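Local coordinates for protein ectonucleotide pyrophosphatase/phosphodiesterase family member 5 (Mus musculus, PDB 5VEO) that probably acts as a zinc-dependent ectoenzyme hydrolysing phosphodiester or pyrophosphate bonds, and binds AMP in this inactivated form, at residues G117-A122 and P137-P142; V147-R152 and G169-E174. The protein carries 1 engineered substitution. All coordinates share one frame; numbering follows the deposited sequence.

Interaction 1 (G117-A122 and P137-P142); sequences GHASGA and PTYYLP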
ATOM      1  N   GLY A 117      -2.763 -22.998  12.774  1.00 23.10           N
ATOM      2  CA  GLY A 117      -1.796 -23.472  13.740  1.00 26.80           C
ATOM      3  C   GLY A 117      -0.402 -22.898  13.629  1.00 26.09           C
ATOM      4  O   GLY A 117       0.492 -23.358  14.349  1.00 29.14           O
ATOM      5  N   HIS A 118      -0.188 -21.904  12.763  1.00 20.34           N
ATOM      6  CA  HIS A 118       1.118 -21.292  12.588  1.00 17.35           C
ATOM      7  C   HIS A 118       1.187 -19.978  13.372  1.00 18.26           C
ATOM      8  O   HIS A 118       0.209 -19.528  13.977  1.00 23.42           O
ATOM      9  CB  HIS A 118       1.406 -21.048  11.096  1.00 20.35           C
ATOM     10  CG  HIS A 118       1.151 -22.239  10.222  1.00 23.10           C
ATOM     11  ND1 HIS A 118       1.963 -23.352  10.226  1.00 25.51           N
ATOM     12  CD2 HIS A 118       0.184 -22.483   9.305  1.00 20.56           C
ATOM     13  CE1 HIS A 118       1.503 -24.235   9.356  1.00 27.00           C
ATOM     14  NE2 HIS A 118       0.423 -23.733   8.784  1.00 24.84           N
ATOM     15  N   ALA A 119       2.373 -19.379  13.383  1.00 19.20           N
ATOM     16  CA  ALA A 119       2.615 -18.106  14.050  1.00 18.78           C
ATOM     17  C   ALA A 119       3.043 -17.083  13.010  1.00 15.28           C
ATOM     18  O   ALA A 119       3.808 -17.410  12.115  1.00 16.07           O
ATOM     19  CB  ALA A 119       3.709 -18.226  15.117  1.00 19.88           C
ATOM     20  N   SER A 120       2.557 -15.855  13.147  1.00 15.80           N
ATOM     21  CA  SER A 120       2.919 -14.750  12.260  1.00 13.40           C
ATOM     22  C   SER A 120       3.621 -13.674  13.068  1.00 15.58           C
ATOM     23  O   SER A 120       3.375 -13.525  14.267  1.00 15.68           O
ATOM     24  CB  SER A 120       1.695 -14.113  11.601  1.00 14.74           C
ATOM     25  OG  SER A 120       0.750 -15.051  11.135  1.00 16.30           O
ATOM     26  N   GLY A 121       4.457 -12.881  12.388  1.00 13.46           N
ATOM     27  CA  GLY A 121       5.130 -11.768  13.019  1.00 11.70           C
ATOM     28  C   GLY A 121       5.091 -10.532  12.145  1.00 11.56           C
ATOM     29  O   GLY A 121       5.180 -10.650  10.923  1.00 14.61           O
ATOM     30  N   ALA A 122       4.958  -9.364  12.757  1.00 11.06           N
ATOM     31  CA  ALA A 122       4.848  -8.117  12.009  1.00 12.17           C
ATOM     32  C   ALA A 122       5.644  -7.028  12.697  1.00 10.59           C
ATOM     33  O   ALA A 122       5.495  -6.799  13.905  1.00 12.25           O
ATOM     34  CB  ALA A 122       3.395  -7.684  11.870  1.00 13.22           C
ATOM     35  N   PRO A 137      -1.472 -10.491  15.055  1.00 13.53           N
ATOM     36  CA  PRO A 137      -0.360 -11.400  14.754  1.00 13.48           C
ATOM     37  C   PRO A 137       0.222 -11.962  16.048  1.00 15.56           C
ATOM     38  O   PRO A 137       0.237 -11.294  17.084  1.00 16.95           O
ATOM     39  CB  PRO A 137       0.647 -10.503  14.022  1.00 13.75           C
ATOM     40  CG  PRO A 137      -0.161  -9.313  13.548  1.00 12.89           C
ATOM     41  CD  PRO A 137      -1.158  -9.108  14.661  1.00 14.88           C
ATOM     42  N   THR A 138       0.715 -13.197  15.974  1.00 15.06           N
ATOM     43  CA  THR A 138       1.319 -13.839  17.148  1.00 15.44           C
ATOM     44  C   THR A 138       2.339 -12.932  17.815  1.00 15.78           C
ATOM     45  O   THR A 138       2.365 -12.799  19.049  1.00 16.41           O
ATOM     46  CB  THR A 138       1.992 -15.140  16.740  1.00 14.75           C
ATOM     47  OG1 THR A 138       1.089 -15.902  15.941  1.00 18.16           O
ATOM     48  CG2 THR A 138       2.432 -15.938  17.996  1.00 18.08           C
ATOM     49  N   TYR A 139       3.192 -12.293  17.001  1.00 14.85           N
ATOM     50  CA  TYR A 139       4.157 -11.306  17.449  1.00 15.28           C
ATOM     51  C   TYR A 139       3.975 -10.038  16.636  1.00 13.59           C
ATOM     52  O   TYR A 139       3.853 -10.105  15.406  1.00 14.16           O
ATOM     53  CB  TYR A 139       5.604 -11.775  17.266  1.00 15.84           C
ATOM     54  CG  TYR A 139       5.964 -13.149  17.829  1.00 16.67           C
ATOM     55  CD1 TYR A 139       6.329 -13.293  19.152  1.00 25.04           C
ATOM     56  CD2 TYR A 139       5.982 -14.277  17.024  1.00 16.61           C
ATOM     57  CE1 TYR A 139       6.681 -14.519  19.668  1.00 26.18           C
ATOM     58  CE2 TYR A 139       6.337 -15.529  17.534  1.00 18.97           C
ATOM     59  CZ  TYR A 139       6.687 -15.631  18.857  1.00 22.31           C
ATOM     60  OH  TYR A 139       7.046 -16.867  19.381  1.00 27.52           O
ATOM     61  N   TYR A 140       4.010  -8.886  17.299  1.00 13.75           N
ATOM     62  CA  TYR A 140       3.935  -7.624  16.566  1.00 13.02           C
ATOM     63  C   TYR A 140       4.534  -6.507  17.405  1.00 12.24           C
ATOM     64  O   TYR A 140       4.649  -6.605  18.636  1.00 15.69           O
ATOM     65  CB  TYR A 140       2.492  -7.279  16.170  1.00 13.10           C
ATOM     66  CG  TYR A 140       1.607  -6.918  17.330  1.00 12.98           C
ATOM     67  CD1 TYR A 140       1.466  -5.602  17.737  1.00 14.12           C
ATOM     68  CD2 TYR A 140       0.905  -7.897  18.024  1.00 16.56           C
ATOM     69  CE1 TYR A 140       0.653  -5.264  18.828  1.00 16.49           C
ATOM     70  CE2 TYR A 140       0.096  -7.571  19.120  1.00 17.59           C
ATOM     71  CZ  TYR A 140      -0.030  -6.256  19.503  1.00 17.14           C
ATOM     72  OH  TYR A 140      -0.828  -5.935  20.585  1.00 22.99           O
ATOM     73  N   LEU A 141       4.895  -5.448  16.732  1.00 13.83           N
ATOM     74  CA  LEU A 141       5.366  -4.225  17.369  1.00 12.68           C
ATOM     75  C   LEU A 141       4.295  -3.142  17.322  1.00 12.74           C
ATOM     76  O   LEU A 141       3.720  -2.893  16.255  1.00 15.16           O
ATOM     77  CB  LEU A 141       6.630  -3.709  16.684  1.00 14.45           C
ATOM     78  CG  LEU A 141       7.782  -4.706  16.473  1.00 15.19           C
ATOM     79  CD1 LEU A 141       8.974  -4.042  15.775  1.00 16.40           C
ATOM     80  CD2 LEU A 141       8.209  -5.348  17.799  1.00 17.74           C
ATOM     81  N   PRO A 142       4.002  -2.455  18.422  1.00 14.47           N
ATOM     82  CA  PRO A 142       3.208  -1.224  18.326  1.00 13.42           C
ATOM     83  C   PRO A 142       3.840  -0.257  17.338  1.00 11.86           C
ATOM     84  O   PRO A 142       5.051  -0.056  17.340  1.00 14.60           O
ATOM     85  CB  PRO A 142       3.246  -0.678  19.759  1.00 18.97           C
ATOM     86  CG  PRO A 142       3.498  -1.883  20.592  1.00 21.49           C
ATOM     87  CD  PRO A 142       4.479  -2.673  19.791  1.00 16.62           C
TER
HETATM   88  O   HOH W   1       3.813  -3.992  13.893  1.00 14.07           O
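The carbonyl oxygen of Ser120 receives the backbone amide of Tyr139, with Tyr139 N 3.0 Å from Ser120 O and an N-H...O angle of 161°. The return bond is bent more, at 141°, and its donor is tilted from the carbonyl plane: Ala122 N lies 3.0 Å from Tyr139 O. Tyr139 therefore binds the two residues flanking Gly121, which is the hydrogen-bonding pattern of parallel strands, and Leu141 N carries it on to Ala122 O at 3.2 Å. A CA-H...O contact supplements these bonds, with Gly121 CA 3.2 Å from Tyr139 O.

Strand 139-140 is the outermost strand at one end of the mixed sheet in this alkaline-phosphatase-clan enzyme, and strand 120-123 is its neighbour. Just before the pairing, Thr138 has helical backbone angles and its side chain takes over as acceptor: Thr138 OG1 meets Ser120 N at 3.2 Å in a fairly straight bond. A chi1 of -49° puts this hydroxyl beside its own backbone N and sets CG2 anti to that N. From there Thr138 CG2 touches Ala119 CB at 3.9 Å and sits over the rim of one face of the Tyr139 ring. On the face of the sheet that bears Ala122 and Tyr140, the methyl of Ala122 packs against the Pro137 ring, Ala122 CB to Pro137 CG being 4.3 Å. Gln114 OE1 bonds both Thr138 N and Ser120 OG, tying both segments to the end of helix 109-115. The ring of Tyr139 stacks with Trp159 of helix 149-160, and its hydroxyl bonds Asp164 O.

Interaction 2 (V147-R152 and G169-E174); sequences VSFEDR and GFLYWE. With AMP (adenosine monophosphate), chain Q.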
ATOM      1  N   VAL A 147      11.464   3.632  15.300  1.00 15.04           N
ATOM      2  CA  VAL A 147      12.238   2.411  15.465  1.00 12.54           C
ATOM      3  C   VAL A 147      13.051   2.187  14.201  1.00 11.63           C
ATOM      4  O   VAL A 147      12.519   2.231  13.082  1.00 13.72           O
ATOM      5  CB  VAL A 147      11.318   1.220  15.767  1.00 14.33           C
ATOM      6  CG1 VAL A 147      12.105  -0.065  15.805  1.00 13.16           C
ATOM      7  CG2 VAL A 147      10.603   1.424  17.094  1.00 16.04           C
ATOM      8  N   SER A 148      14.349   1.969  14.376  1.00 13.35           N
ATOM      9  CA  SER A 148      15.265   1.854  13.259  1.00 14.44           C
ATOM     10  C   SER A 148      14.930   0.630  12.409  1.00 10.45           C
ATOM     11  O   SER A 148      14.335  -0.355  12.871  1.00 11.58           O
ATOM     12  CB  SER A 148      16.699   1.745  13.765  1.00 15.24           C
ATOM     13  OG  SER A 148      16.891   0.482  14.370  1.00 16.34           O
ATOM     14  N   PHE A 149      15.334   0.703  11.141  1.00 12.60           N
ATOM     15  CA  PHE A 149      15.193  -0.447  10.264  1.00 11.95           C
ATOM     16  C   PHE A 149      15.912  -1.658  10.836  1.00 11.09           C
ATOM     17  O   PHE A 149      15.387  -2.778  10.806  1.00 12.77           O
ATOM     18  CB  PHE A 149      15.755  -0.116   8.891  1.00 11.94           C
ATOM     19  CG  PHE A 149      15.586  -1.210   7.916  1.00 11.20           C
ATOM     20  CD1 PHE A 149      16.650  -2.036   7.592  1.00 12.41           C
ATOM     21  CD2 PHE A 149      14.358  -1.436   7.328  1.00 14.32           C
ATOM     22  CE1 PHE A 149      16.492  -3.053   6.672  1.00 14.39           C
ATOM     23  CE2 PHE A 149      14.194  -2.457   6.412  1.00 14.86           C
ATOM     24  CZ  PHE A 149      15.257  -3.270   6.093  1.00 13.27           C
ATOM     25  N   GLU A 150      17.108  -1.442  11.387  1.00 13.91           N
ATOM     26  CA  GLU A 150      17.905  -2.538  11.925  1.00 15.04           C
ATOM     27  C   GLU A 150      17.202  -3.201  13.104  1.00 15.49           C
ATOM     28  O   GLU A 150      17.250  -4.431  13.259  1.00 16.29           O
ATOM     29  CB  GLU A 150      19.286  -2.009  12.316  1.00 19.93           C
ATOM     30  CG  GLU A 150      20.125  -1.490  11.117  1.00 23.07           C
ATOM     31  CD  GLU A 150      19.622  -0.181  10.497  1.00 26.40           C
ATOM     32  OE1 GLU A 150      18.960   0.621  11.207  1.00 19.77           O
ATOM     33  OE2 GLU A 150      19.890   0.032   9.271  1.00 31.01           O
ATOM     34  N   ASP A 151      16.508  -2.414  13.924  1.00 13.97           N
ATOM     35  CA  ASP A 151      15.765  -3.006  15.036  1.00 14.57           C
ATOM     36  C   ASP A 151      14.554  -3.788  14.537  1.00 14.47           C
ATOM     37  O   ASP A 151      14.193  -4.825  15.111  1.00 15.85           O
ATOM     38  CB  ASP A 151      15.342  -1.917  16.017  1.00 16.18           C
ATOM     39  CG  ASP A 151      16.473  -1.502  16.949  1.00 25.47           C
ATOM     40  OD1 ASP A 151      17.475  -2.233  17.016  1.00 32.26           O
ATOM     41  OD2 ASP A 151      16.359  -0.455  17.623  1.00 30.18           O
ATOM     42  N   ARG A 152      13.895  -3.291  13.481  1.00 12.88           N
ATOM     43  CA  ARG A 152      12.783  -4.032  12.897  1.00 12.15           C
ATOM     44  C   ARG A 152      13.258  -5.361  12.339  1.00 11.58           C
ATOM     45  O   ARG A 152      12.619  -6.398  12.555  1.00 12.12           O
ATOM     46  CB  ARG A 152      12.106  -3.199  11.799  1.00 11.39           C
ATOM     47  CG  ARG A 152      11.502  -1.928  12.326  1.00 11.01           C
ATOM     48  CD  ARG A 152      10.879  -1.060  11.220  1.00  9.91           C
ATOM     49  NE  ARG A 152      10.837   0.344  11.627  1.00 10.88           N
ATOM     50  CZ  ARG A 152      10.024   1.271  11.108  1.00  9.29           C
ATOM     51  NH1 ARG A 152       9.127   0.960  10.183  1.00  8.73           N
ATOM     52  NH2 ARG A 152      10.079   2.521  11.549  1.00 11.75           N
ATOM     53  N   GLY A 169       6.306 -13.562   8.088  1.00 12.54           N
ATOM     54  CA  GLY A 169       6.708 -12.281   8.634  1.00 11.32           C
ATOM     55  C   GLY A 169       6.394 -11.131   7.689  1.00 11.85           C
ATOM     56  O   GLY A 169       6.375 -11.295   6.465  1.00 10.20           O
ATOM     57  N   PHE A 170       6.138  -9.963   8.286  1.00 10.98           N
ATOM     58  CA  PHE A 170       5.862  -8.720   7.568  1.00 10.51           C
ATOM     59  C   PHE A 170       6.772  -7.637   8.117  1.00 10.89           C
ATOM     60  O   PHE A 170       6.806  -7.416   9.330  1.00 12.23           O
ATOM     61  CB  PHE A 170       4.403  -8.280   7.725  1.00  9.45           C
ATOM     62  CG  PHE A 170       3.441  -9.206   7.082  1.00  9.56           C
ATOM     63  CD1 PHE A 170       3.142  -9.069   5.731  1.00 10.39           C
ATOM     64  CD2 PHE A 170       2.857 -10.241   7.799  1.00 10.90           C
ATOM     65  CE1 PHE A 170       2.267  -9.932   5.104  1.00 13.50           C
ATOM     66  CE2 PHE A 170       1.970 -11.109   7.176  1.00 13.56           C
ATOM     67  CZ  PHE A 170       1.685 -10.962   5.824  1.00 14.75           C
ATOM     68  N   LEU A 171       7.493  -6.959   7.230  1.00 10.59           N
ATOM     69  CA  LEU A 171       8.446  -5.917   7.591  1.00  9.26           C
ATOM     70  C   LEU A 171       8.139  -4.685   6.761  1.00  6.79           C
ATOM     71  O   LEU A 171       7.980  -4.790   5.546  1.00 10.22           O
ATOM     72  CB  LEU A 171       9.881  -6.394   7.345  1.00 10.26           C
ATOM     73  CG  LEU A 171      11.028  -5.411   7.471  1.00  9.60           C
ATOM     74  CD1 LEU A 171      11.123  -4.882   8.892  1.00 12.39           C
ATOM     75  CD2 LEU A 171      12.363  -6.035   7.029  1.00 12.61           C
ATOM     76  N   TYR A 172       8.041  -3.535   7.417  1.00  8.05           N
ATOM     77  CA  TYR A 172       7.641  -2.290   6.781  1.00  8.24           C
ATOM     78  C   TYR A 172       8.669  -1.207   7.087  1.00  7.55           C
ATOM     79  O   TYR A 172       9.172  -1.103   8.221  1.00  9.85           O
ATOM     80  CB  TYR A 172       6.251  -1.889   7.275  1.00  7.68           C
ATOM     81  CG  TYR A 172       5.769  -0.534   6.836  1.00  6.90           C
ATOM     82  CD1 TYR A 172       5.287  -0.325   5.551  1.00  6.98           C
ATOM     83  CD2 TYR A 172       5.814   0.537   7.698  1.00  8.30           C
ATOM     84  CE1 TYR A 172       4.840   0.920   5.149  1.00  7.74           C
ATOM     85  CE2 TYR A 172       5.379   1.780   7.311  1.00  9.00           C
ATOM     86  CZ  TYR A 172       4.904   1.974   6.031  1.00 10.15           C
ATOM     87  OH  TYR A 172       4.483   3.220   5.672  1.00 10.74           O
ATOM     88  N   TRP A 173       8.946  -0.380   6.076  1.00  7.26           N
ATOM     89  CA  TRP A 173       9.817   0.786   6.208  1.00  6.32           C
ATOM     90  C   TRP A 173       9.199   1.951   5.442  1.00  9.06           C
ATOM     91  O   TRP A 173       8.609   1.745   4.376  1.00  7.40           O
ATOM     92  CB  TRP A 173      11.221   0.465   5.687  1.00  8.22           C
ATOM     93  CG  TRP A 173      12.264   1.518   5.912  1.00 10.06           C
ATOM     94  CD1 TRP A 173      12.992   2.175   4.954  1.00 11.30           C
ATOM     95  CD2 TRP A 173      12.712   2.028   7.171  1.00  9.21           C
ATOM     96  NE1 TRP A 173      13.870   3.046   5.546  1.00 11.95           N
ATOM     97  CE2 TRP A 173      13.715   2.981   6.905  1.00  7.86           C
ATOM     98  CE3 TRP A 173      12.361   1.768   8.499  1.00 11.85           C
ATOM     99  CZ2 TRP A 173      14.362   3.683   7.914  1.00 13.74           C
ATOM    100  CZ3 TRP A 173      13.013   2.451   9.506  1.00 13.61           C
ATOM    101  CH2 TRP A 173      13.999   3.406   9.209  1.00 14.44           C
ATOM    102  N   GLU A 174       9.344   3.178   5.983  1.00  7.21           N
ATOM    103  CA  GLU A 174       8.619   4.352   5.488  1.00  7.32           C
ATOM    104  C   GLU A 174       9.292   5.048   4.308  1.00  5.71           C
ATOM    105  O   GLU A 174       8.686   5.965   3.715  1.00  7.91           O
ATOM    106  CB  GLU A 174       8.433   5.358   6.620  1.00  9.34           C
ATOM    107  CG  GLU A 174       7.555   4.858   7.763  1.00 11.21           C
ATOM    108  CD  GLU A 174       8.249   3.933   8.762  1.00  7.56           C
ATOM    109  OE1 GLU A 174       7.523   3.363   9.620  1.00 10.23           O
ATOM    110  OE2 GLU A 174       9.504   3.819   8.728  1.00 10.39           O
TER
HETATM  111  P   AMP Q 524       1.140   6.782   2.379  1.00  7.97           P
HETATM  112  O1P AMP Q 524      -0.276   6.596   1.924  1.00  9.16           O
HETATM  113  O2P AMP Q 524       1.643   8.204   2.105  1.00  7.94           O
HETATM  114  O3P AMP Q 524       2.099   5.747   1.796  1.00  8.37           O
HETATM  115  O5' AMP Q 524       1.194   6.577   3.966  1.00 10.53           O
HETATM  116  C5' AMP Q 524       2.433   6.178   4.573  1.00 11.55           C
HETATM  117  C4' AMP Q 524       2.660   6.778   5.933  1.00 10.46           C
HETATM  118  O4' AMP Q 524       1.832   6.100   6.868  1.00 15.30           O
HETATM  119  C3' AMP Q 524       4.089   6.587   6.445  1.00 12.73           C
HETATM  120  O3' AMP Q 524       4.795   7.809   6.410  1.00 20.69           O
HETATM  121  C2' AMP Q 524       3.929   6.111   7.893  1.00 14.89           C
HETATM  122  O2' AMP Q 524       4.655   6.843   8.843  1.00 22.33           O
HETATM  123  C1' AMP Q 524       2.437   6.214   8.131  1.00 16.30           C
HETATM  124  N9  AMP Q 524       1.923   5.163   8.982  1.00 15.95           N
HETATM  125  C8  AMP Q 524       1.897   3.842   8.733  1.00 16.93           C
HETATM  126  N7  AMP Q 524       1.312   3.194   9.770  1.00 15.49           N
HETATM  127  C5  AMP Q 524       0.964   4.149  10.673  1.00 15.19           C
HETATM  128  C6  AMP Q 524       0.300   4.182  11.991  1.00 16.24           C
HETATM  129  N6  AMP Q 524      -0.113   3.037  12.562  1.00 17.62           N
HETATM  130  N1  AMP Q 524       0.124   5.371  12.594  1.00 17.15           N
HETATM  131  C2  AMP Q 524       0.522   6.533  12.046  1.00 21.77           C
HETATM  132  N3  AMP Q 524       1.125   6.596  10.847  1.00 19.39           N
HETATM  133  C4  AMP Q 524       1.371   5.439  10.152  1.00 15.36           C
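Arg152 backs the AMP pocket from behind by holding Tyr172 and Glu174, two residues of that pocket. Arg152 NH1 bonds Glu174 OE1 at 2.9 Å, on the syn side of the carboxylate but tilted out of its plane, and the same nitrogen lies 2.8 Å from Tyr172 O, above that carbonyl's plane. NH2 adds weak bonds to Glu174, whose carboxylate plane stands steeply against the guanidinium, so the salt bridge is not a coplanar two-point pair. Along the NE side of the group, NE and NH2 both grip Val147 O, close to the guanidinium plane, with Arg152 NH2 2.9 Å from Val147 O. All three guanidinium nitrogens are thus engaged, which fixes the group's rotation. Trp173 CE3 approaches over the guanidinium centre, 3.5 Å from Arg152 CZ, its ring plane turned 73° so that its edge does the touching. A lysine in its place, with one nitrogen for three, would probably leave Val147 O without its two donors or the Glu174 carboxylate with only Tyr143 to steady it.

Phe149 covers one face of the Trp173 indole: Phe149 CB sits 3.8 Å from the six-membered ring's centroid, while the phenyl points its edge at the five-membered ring, planes 72° apart. A chi1 of -177° swings that phenyl away from the backbone N and brings CD2 against the indole. Glu174 OE2 lies over the opposite face.

On the pocket side, Tyr172 OH is 3.5 Å from AMP C3' and bonds the zinc ligand Asp22, and Tyr143 OH bonds both Glu174 OE1 and AMP. Nearer the helix backbone, Leu171 CD1 packs 3.5 Å from Arg152 CB. Helix 149-160, N-capped by Ser148, thereby lies against strand 168-173, which runs between strands 120-123 and 16-21, with helix 190-210 alongside touching Phe149, Leu171 and Trp173.

The two contacts follow one another along the chain, interaction 1 closing before interaction 2 opens, and their centres are 14 Å apart on the same side of the chain's centre. Strand 139-140 leads into helix 149-160 and then into strand 168-173, a beta-alpha-beta crossover whose two parallel strands have strand 120-123 between them in the mixed sheet. The contacts meet there directly: Phe170 N lies 2.9 Å from Gly121 O, a probable hydrogen bond. Interaction 1 thus forms the sheet's margin, while interaction 2 packs the crossover helix onto a more central strand whose end reaches the AMP pocket.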